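Long-range contacts in phosphonate monoester hydrolase (PDB 4UPK), which is an enzyme of the sulfatase family, within the alkaline phosphatase clan: residues T274-P278 against E488-V492; V363-Y368 against V459-R463; A465-L469 against L480-Q484. All blocks are in the same frame, centred on the assembly; numbering follows the deposited sequence.

Overall arrangement
From the N terminus, the chain first meets contact 1 at 274-278, a segment that starts in helix 270-275. It returns there only at 488-492, so this contact closes the longest loop, and both others nest inside it. Contact 2 opens at 363-368, between strands 340-346 and 372-375 of the large mixed sheet. It closes on strand 458-463 of the four-stranded antiparallel sheet. Contact 3 follows in series and pairs the next two strands of that sheet, 467-472 and 479-482, as a hairpin. Hydrogen bonds link the contacts: E488 OE2 with D365 N, N491 OD1 with L480 N, V492 N with L480 O, and L462 N with L469 O.

Contact 1: residues T274-P278 against E488-V492; sequences TAEHP and EFRNV
E276 and N491 hold each other through two hydrogen bonds, one made by each side chain to the other's backbone. N491 ND2 donates to E276 O at 2.8 Å, in a nearly straight bond (165° at the hydrogen). The acceptor lies close to the amide plane of N491. In return, N491 N donates to E276 OE1 at 2.9 Å. It reaches the anti side of the carboxylate, somewhat out of its plane. The E276 chain turns at the CB-CG bond (chi2 -51°), and this folded shape brings OE1 over to the second segment. E276 OE1 also packs 3.4 Å from R490 CA. Water 1 donates to both E276 OE1 and N491 O, adding a bridge beside the direct bonds.

The contact lies at the surface. It joins the segment that starts in helix 270-275 to the loop between strand 479-482 and helix 499-515, in a sulfatase-family chain. N491 OD1 accepts from the backbone N of L480, in edge strand 479-482 of the four-stranded antiparallel sheet, and from A493 N.

N491 ND2 lies at the edge of the buried H277 ring, 3.9 Å from H277 CD2. H277 NE2 bonds to P477 O, while ND1 caps the N of F279 at the turn into the next helix.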
loop_
_atom_site.group_PDB
_atom_site.type_symbol
_atom_site.label_atom_id
_atom_site.label_comp_id
_atom_site.label_asym_id
_atom_site.label_seq_id
_atom_site.Cartn_x
_atom_site.Cartn_y
_atom_site.Cartn_z
ATOM N N THR A 274 29.579 -13.685 -38.652
ATOM C CA THR A 274 30.096 -14.057 -37.346
ATOM C C THR A 274 31.584 -13.656 -37.200
ATOM O O THR A 274 32.019 -13.385 -36.087
ATOM C CB THR A 274 29.820 -15.529 -37.063
ATOM O OG1 THR A 274 30.482 -16.279 -38.055
ATOM C CG2 THR A 274 28.380 -15.867 -37.147
ATOM N N ALA A 275 32.354 -13.610 -38.304
ATOM C CA ALA A 275 33.765 -13.151 -38.274
ATOM C C ALA A 275 33.870 -11.688 -37.816
ATOM O O ALA A 275 34.904 -11.299 -37.277
ATOM C CB ALA A 275 34.420 -13.317 -39.643
ATOM N N GLU A 276 32.792 -10.898 -38.006
ATOM C CA GLU A 276 32.730 -9.493 -37.619
ATOM C C GLU A 276 32.722 -9.304 -36.093
ATOM O O GLU A 276 33.380 -8.394 -35.583
ATOM C CB GLU A 276 31.596 -8.733 -38.337
ATOM C CG GLU A 276 31.824 -8.548 -39.837
ATOM C CD GLU A 276 33.161 -7.975 -40.264
ATOM O OE1 GLU A 276 33.585 -6.943 -39.697
ATOM O OE2 GLU A 276 33.779 -8.547 -41.187
ATOM N N HIS A 277 32.049 -10.219 -35.357
ATOM C CA HIS A 277 32.034 -10.249 -33.891
ATOM C C HIS A 277 31.393 -11.581 -33.461
ATOM O O HIS A 277 30.396 -11.990 -34.064
ATOM C CB HIS A 277 31.309 -9.018 -33.275
ATOM C CG HIS A 277 31.496 -8.831 -31.792
ATOM N ND1 HIS A 277 30.852 -9.654 -30.866
ATOM C CD2 HIS A 277 32.193 -7.884 -31.117
ATOM C CE1 HIS A 277 31.218 -9.210 -29.672
ATOM N NE2 HIS A 277 32.013 -8.138 -29.772
ATOM N N PRO A 278 31.947 -12.258 -32.425
ATOM C CA PRO A 278 31.384 -13.544 -31.975
ATOM C C PRO A 278 29.913 -13.549 -31.546
ATOM O O PRO A 278 29.308 -14.620 -31.563
ATOM C CB PRO A 278 32.283 -13.916 -30.797
ATOM C CG PRO A 278 33.543 -13.205 -31.046
ATOM C CD PRO A 278 33.140 -11.909 -31.630
ATOM N N GLU A 488 27.746 -0.648 -41.195
ATOM C CA GLU A 488 27.512 -1.801 -40.328
ATOM C C GLU A 488 28.143 -3.092 -40.840
ATOM O O GLU A 488 28.187 -4.083 -40.108
ATOM C CB GLU A 488 26.010 -2.013 -40.187
ATOM C CG GLU A 488 25.305 -0.967 -39.356
ATOM C CD GLU A 488 23.850 -1.304 -39.114
ATOM O OE1 GLU A 488 23.186 -1.810 -40.048
ATOM O OE2 GLU A 488 23.370 -1.046 -37.989
ATOM N N PHE A 489 28.618 -3.081 -42.108
ATOM C CA PHE A 489 29.211 -4.224 -42.820
ATOM C C PHE A 489 30.642 -4.563 -42.399
ATOM O O PHE A 489 31.207 -5.561 -42.853
ATOM C CB PHE A 489 29.052 -4.052 -44.330
ATOM C CG PHE A 489 27.606 -4.217 -44.726
ATOM C CD1 PHE A 489 26.722 -3.143 -44.659
ATOM C CD2 PHE A 489 27.112 -5.461 -45.121
ATOM C CE1 PHE A 489 25.370 -3.310 -44.969
ATOM C CE2 PHE A 489 25.762 -5.630 -45.438
ATOM C CZ PHE A 489 24.902 -4.551 -45.373
ATOM N N ARG A 490 31.206 -3.755 -41.501
ATOM C CA ARG A 490 32.536 -3.992 -40.967
ATOM C C ARG A 490 32.681 -3.460 -39.548
ATOM O O ARG A 490 32.551 -2.255 -39.318
ATOM C CB ARG A 490 33.640 -3.427 -41.904
ATOM C CG ARG A 490 35.062 -3.866 -41.509
ATOM C CD ARG A 490 36.167 -3.267 -42.363
ATOM N NE ARG A 490 36.071 -1.810 -42.514
ATOM C CZ ARG A 490 36.780 -1.081 -43.371
ATOM N NH1 ARG A 490 37.651 -1.665 -44.187
ATOM N NH2 ARG A 490 36.603 0.233 -43.439
ATOM N N ASN A 491 32.986 -4.364 -38.601
ATOM C CA ASN A 491 33.289 -3.972 -37.229
ATOM C C ASN A 491 34.766 -3.509 -37.237
ATOM O O ASN A 491 35.674 -4.322 -37.458
ATOM C CB ASN A 491 33.034 -5.126 -36.229
ATOM C CG ASN A 491 33.609 -4.918 -34.853
ATOM O OD1 ASN A 491 33.863 -3.790 -34.427
ATOM N ND2 ASN A 491 33.818 -6.005 -34.117
ATOM N N VAL A 492 34.990 -2.197 -37.017
ATOM C CA VAL A 492 36.319 -1.585 -37.034
ATOM C C VAL A 492 36.919 -1.301 -35.641
ATOM O O VAL A 492 37.922 -0.594 -35.557
ATOM C CB VAL A 492 36.401 -0.361 -37.999
ATOM C CG1 VAL A 492 36.139 -0.774 -39.444
ATOM C CG2 VAL A 492 35.459 0.765 -37.584
HETATM O O HOH W 1 36.320 -6.990 -38.593
#

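Contact 2: residues V363-Y368 against V459-R463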
loop_
_atom_site.group_PDB
_atom_site.type_symbol
_atom_site.label_atom_id
_atom_site.label_comp_id
_atom_site.label_asym_id
_atom_site.label_seq_id
_atom_site.Cartn_x
_atom_site.Cartn_y
_atom_site.Cartn_z
ATOM N N VAL A 363 22.060 -6.177 -32.689
ATOM C CA VAL A 363 22.550 -4.807 -32.469
ATOM C C VAL A 363 22.466 -3.919 -33.723
ATOM O O VAL A 363 22.785 -2.732 -33.632
ATOM C CB VAL A 363 23.971 -4.801 -31.832
ATOM C CG1 VAL A 363 23.970 -5.508 -30.480
ATOM C CG2 VAL A 363 25.013 -5.418 -32.773
ATOM N N TYR A 364 22.063 -4.487 -34.885
ATOM C CA TYR A 364 21.941 -3.704 -36.116
ATOM C C TYR A 364 20.687 -2.842 -36.116
ATOM O O TYR A 364 19.665 -3.235 -35.533
ATOM C CB TYR A 364 22.045 -4.577 -37.393
ATOM C CG TYR A 364 23.394 -5.234 -37.578
ATOM C CD1 TYR A 364 24.572 -4.479 -37.551
ATOM C CD2 TYR A 364 23.499 -6.608 -37.790
ATOM C CE1 TYR A 364 25.817 -5.077 -37.729
ATOM C CE2 TYR A 364 24.740 -7.213 -37.993
ATOM C CZ TYR A 364 25.897 -6.442 -37.963
ATOM O OH TYR A 364 27.126 -7.037 -38.132
ATOM N N ASP A 365 20.783 -1.664 -36.767
ATOM C CA ASP A 365 19.741 -0.641 -36.857
ATOM C C ASP A 365 18.362 -1.125 -37.290
ATOM O O ASP A 365 17.371 -0.660 -36.726
ATOM C CB ASP A 365 20.208 0.571 -37.696
ATOM C CG ASP A 365 21.286 1.427 -37.032
ATOM O OD1 ASP A 365 21.532 1.253 -35.804
ATOM O OD2 ASP A 365 21.856 2.293 -37.719
ATOM N N ALA A 366 18.292 -2.072 -38.260
ATOM C CA ALA A 366 17.026 -2.622 -38.763
ATOM C C ALA A 366 16.132 -3.208 -37.643
ATOM O O ALA A 366 14.912 -3.177 -37.765
ATOM C CB ALA A 366 17.284 -3.646 -39.870
ATOM N N ALA A 367 16.745 -3.651 -36.527
ATOM C CA ALA A 367 16.031 -4.189 -35.360
ATOM C C ALA A 367 15.405 -3.083 -34.467
ATOM O O ALA A 367 14.544 -3.400 -33.645
ATOM C CB ALA A 367 16.972 -5.059 -34.535
ATOM N N TYR A 368 15.832 -1.800 -34.633
ATOM C CA TYR A 368 15.437 -0.654 -33.796
ATOM C C TYR A 368 14.825 0.495 -34.547
ATOM O O TYR A 368 13.956 1.148 -33.985
ATOM C CB TYR A 368 16.630 -0.116 -32.947
ATOM C CG TYR A 368 17.296 -1.174 -32.103
ATOM C CD1 TYR A 368 18.301 -1.976 -32.628
ATOM C CD2 TYR A 368 16.948 -1.352 -30.763
ATOM C CE1 TYR A 368 18.895 -2.985 -31.871
ATOM C CE2 TYR A 368 17.548 -2.349 -29.989
ATOM C CZ TYR A 368 18.515 -3.171 -30.555
ATOM O OH TYR A 368 19.126 -4.172 -29.838
ATOM N N VAL A 459 23.679 -5.235 -23.056
ATOM C CA VAL A 459 24.318 -4.718 -24.259
ATOM C C VAL A 459 23.798 -3.274 -24.391
ATOM O O VAL A 459 22.643 -2.999 -24.036
ATOM C CB VAL A 459 23.982 -5.551 -25.525
ATOM C CG1 VAL A 459 24.918 -5.183 -26.665
ATOM C CG2 VAL A 459 24.056 -7.055 -25.256
ATOM N N ALA A 460 24.664 -2.358 -24.843
ATOM C CA ALA A 460 24.314 -0.965 -25.068
ATOM C C ALA A 460 24.813 -0.520 -26.440
ATOM O O ALA A 460 25.878 -0.971 -26.883
ATOM C CB ALA A 460 24.886 -0.092 -23.974
ATOM N N ILE A 461 23.982 0.292 -27.145
ATOM C CA ILE A 461 24.250 0.828 -28.494
ATOM C C ILE A 461 24.167 2.372 -28.463
ATOM O O ILE A 461 23.196 2.916 -27.943
ATOM C CB ILE A 461 23.272 0.228 -29.563
ATOM C CG1 ILE A 461 23.252 -1.338 -29.554
ATOM C CG2 ILE A 461 23.543 0.790 -30.976
ATOM C CD1 ILE A 461 21.926 -1.971 -29.839
ATOM N N LEU A 462 25.173 3.066 -29.019
ATOM C CA LEU A 462 25.170 4.524 -29.136
ATOM C C LEU A 462 25.313 4.899 -30.616
ATOM O O LEU A 462 26.315 4.562 -31.230
ATOM C CB LEU A 462 26.259 5.206 -28.257
ATOM C CG LEU A 462 26.167 6.738 -28.169
ATOM C CD1 LEU A 462 26.381 7.217 -26.755
ATOM C CD2 LEU A 462 27.154 7.421 -29.119
ATOM N N ARG A 463 24.311 5.577 -31.179
ATOM C CA ARG A 463 24.304 5.980 -32.585
ATOM C C ARG A 463 24.646 7.436 -32.699
ATOM O O ARG A 463 23.826 8.297 -32.407
ATOM C CB ARG A 463 22.969 5.676 -33.281
ATOM C CG ARG A 463 22.601 4.199 -33.266
ATOM C CD ARG A 463 21.214 3.966 -33.780
ATOM N NE ARG A 463 20.745 2.636 -33.401
ATOM C CZ ARG A 463 20.052 2.371 -32.299
ATOM N NH1 ARG A 463 19.701 3.351 -31.474
ATOM N NH2 ARG A 463 19.696 1.122 -32.018
HETATM O O HOH W 2 21.427 -0.376 -33.699
#
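R463 leaves its strand with CG anti to the carbonyl carbon (chi1 -60°), and its chain runs extended to NE, which reaches D365. D365 has a similar first torsion (chi1 -70°), which carries its carboxylate to meet NE. The two chains run past one another head to tail, with carboxylate and guanidinium planes well turned from each other. This pairing ties the loop after strand 340-346 of the large mixed sheet to strand 458-463 of the antiparallel sheet, in a sulfatase-family fold.

R463 NE donates to D365 OD1 at 2.9 Å, the hydrogen bond of a salt bridge. OD1 sits at the edge of the guanidinium, near its plane, but is itself approached from above the carboxylate plane. Water 2 donates to D365 OD1 and V363 O and accepts from R463 NH2, so it links the same charged pair to the loop backbone. R463 NH1 hydrogen-bonds to S431 OG and S433 OG on the neighbouring strand 431-436. I461 CG2 lies over one face of the guanidinium, near its rim.

The Y368 side chain lies across that of R463, roughly perpendicular, its ring plane 48° from the guanidinium. R463 NH2 lies 3.3 Å from Y368 CG. The Y368 hydroxyl bonds to T362 O.

I461, the two valines and the Y368 ring make the apolar part. I461 CD1 touches V363 CB and reaches Y368 CZ at 3.7 Å. Beside it, V363 CG1 meets V459 CG1 at 3.9 Å.

Contact 3: residues A465-L469 against L480-Q484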
loop_
_atom_site.group_PDB
_atom_site.type_symbol
_atom_site.label_atom_id
_atom_site.label_comp_id
_atom_site.label_asym_id
_atom_site.label_seq_id
_atom_site.Cartn_x
_atom_site.Cartn_y
_atom_site.Cartn_z
ATOM N N ALA A 465 26.368 10.582 -35.245
ATOM C CA ALA A 465 26.196 11.009 -36.648
ATOM C C ALA A 465 27.064 10.191 -37.649
ATOM O O ALA A 465 26.627 9.908 -38.772
ATOM C CB ALA A 465 26.509 12.493 -36.778
ATOM N N ARG A 466 28.286 9.809 -37.211
ATOM C CA ARG A 466 29.250 9.037 -37.982
ATOM C C ARG A 466 29.375 7.563 -37.511
ATOM O O ARG A 466 29.413 6.655 -38.334
ATOM C CB ARG A 466 30.629 9.726 -37.945
ATOM C CG ARG A 466 31.673 8.972 -38.761
ATOM C CD ARG A 466 32.992 9.662 -38.820
ATOM N NE ARG A 466 33.979 8.779 -39.427
ATOM C CZ ARG A 466 35.288 8.888 -39.259
ATOM N NH1 ARG A 466 35.788 9.847 -38.496
ATOM N NH2 ARG A 466 36.105 8.025 -39.832
ATOM N N PHE A 467 29.490 7.342 -36.204
ATOM C CA PHE A 467 29.693 5.995 -35.693
ATOM C C PHE A 467 28.543 5.384 -34.935
ATOM O O PHE A 467 27.649 6.082 -34.445
ATOM C CB PHE A 467 30.934 5.962 -34.793
ATOM C CG PHE A 467 32.269 6.296 -35.423
ATOM C CD1 PHE A 467 33.022 5.315 -36.053
ATOM C CD2 PHE A 467 32.814 7.568 -35.302
ATOM C CE1 PHE A 467 34.284 5.609 -36.593
ATOM C CE2 PHE A 467 34.076 7.859 -35.838
ATOM C CZ PHE A 467 34.789 6.880 -36.503
ATOM N N THR A 468 28.593 4.046 -34.818
ATOM C CA THR A 468 27.718 3.237 -33.976
ATOM C C THR A 468 28.656 2.400 -33.127
ATOM O O THR A 468 29.528 1.711 -33.653
ATOM C CB THR A 468 26.685 2.412 -34.757
ATOM O OG1 THR A 468 25.813 3.298 -35.443
ATOM C CG2 THR A 468 25.852 1.497 -33.840
ATOM N N LEU A 469 28.510 2.525 -31.823
ATOM C CA LEU A 469 29.294 1.806 -30.838
ATOM C C LEU A 469 28.387 0.789 -30.115
ATOM O O LEU A 469 27.261 1.125 -29.738
ATOM C CB LEU A 469 29.917 2.803 -29.823
ATOM C CG LEU A 469 30.536 2.194 -28.547
ATOM C CD1 LEU A 469 31.925 1.618 -28.801
ATOM C CD2 LEU A 469 30.583 3.189 -27.478
ATOM N N LEU A 480 32.403 -1.339 -33.476
ATOM C CA LEU A 480 32.446 0.026 -33.975
ATOM C C LEU A 480 32.178 0.032 -35.475
ATOM O O LEU A 480 32.899 -0.606 -36.218
ATOM C CB LEU A 480 33.746 0.730 -33.615
ATOM C CG LEU A 480 33.787 2.234 -33.938
ATOM C CD1 LEU A 480 32.863 3.014 -33.033
ATOM C CD2 LEU A 480 35.217 2.754 -33.873
ATOM N N PHE A 481 31.097 0.724 -35.896
ATOM C CA PHE A 481 30.684 0.835 -37.286
ATOM C C PHE A 481 30.784 2.287 -37.738
ATOM O O PHE A 481 30.152 3.156 -37.160
ATOM C CB PHE A 481 29.259 0.256 -37.495
ATOM C CG PHE A 481 29.053 -1.116 -36.881
ATOM C CD1 PHE A 481 29.761 -2.220 -37.349
ATOM C CD2 PHE A 481 28.135 -1.308 -35.858
ATOM C CE1 PHE A 481 29.582 -3.485 -36.779
ATOM C CE2 PHE A 481 27.938 -2.579 -35.301
ATOM C CZ PHE A 481 28.660 -3.661 -35.769
ATOM N N ASP A 482 31.612 2.548 -38.752
ATOM C CA ASP A 482 31.818 3.865 -39.339
ATOM C C ASP A 482 30.870 4.054 -40.549
ATOM O O ASP A 482 31.019 3.372 -41.568
ATOM C CB ASP A 482 33.296 4.010 -39.751
ATOM C CG ASP A 482 33.711 5.346 -40.359
ATOM O OD1 ASP A 482 32.867 6.288 -40.386
ATOM O OD2 ASP A 482 34.860 5.441 -40.843
ATOM N N HIS A 483 29.916 4.990 -40.434
ATOM C CA HIS A 483 28.968 5.290 -41.498
ATOM C C HIS A 483 29.544 6.127 -42.665
ATOM O O HIS A 483 28.891 6.268 -43.698
ATOM C CB HIS A 483 27.606 5.762 -40.954
ATOM C CG HIS A 483 26.987 4.793 -39.974
ATOM N ND1 HIS A 483 26.474 3.560 -40.385
ATOM C CD2 HIS A 483 26.834 4.899 -38.631
ATOM C CE1 HIS A 483 26.025 2.971 -39.287
ATOM N NE2 HIS A 483 26.222 3.737 -38.204
ATOM N N GLN A 484 30.792 6.608 -42.523
ATOM C CA GLN A 484 31.536 7.304 -43.570
ATOM C C GLN A 484 32.419 6.281 -44.327
ATOM O O GLN A 484 32.976 6.601 -45.372
ATOM C CB GLN A 484 32.394 8.426 -42.975
ATOM C CG GLN A 484 31.704 9.788 -42.984
ATOM C CD GLN A 484 32.484 10.844 -42.241
ATOM O OE1 GLN A 484 31.923 11.572 -41.426
ATOM N NE2 GLN A 484 33.790 10.950 -42.490
#
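The R466 guanidinium has F467 CZ over the centre of one face, 3.4 Å above the plane, and Q484 NE2 toward the rim of the opposite face, its amide turned only 16° away. D482 lies at its edge. R466 CG in turn lies over one face of the F467 ring, near its rim. The H483 ring has F481 O over a face and T468 OG1 at its edge, where T468 OG1 and H483 NE2 share a hydrogen bond of 2.8 Å. The segments belong to the beta hairpin of strands 467-472 and 479-482, the last two of the four-stranded antiparallel sheet. F467 with D482 and L469 with L480 are non-hydrogen-bonded pairs. T468 with F481 is the hydrogen-bonded pair between them.

R466 grips D482 side-on in a salt bridge. R466 NE donates to D482 OD1 at 2.9 Å and NH2 to OD2 at 3.0 Å, both from above the carboxylate plane. The extended R466 chain, with CG anti to the backbone N (chi1 -179°), carries the group there. From the other face, Q484 N also donates to OD1, making an Asx turn.

H483 N bonds to R466 O. On the face with D482, L480 CD1 packs on F467 CD1 at 3.8 Å.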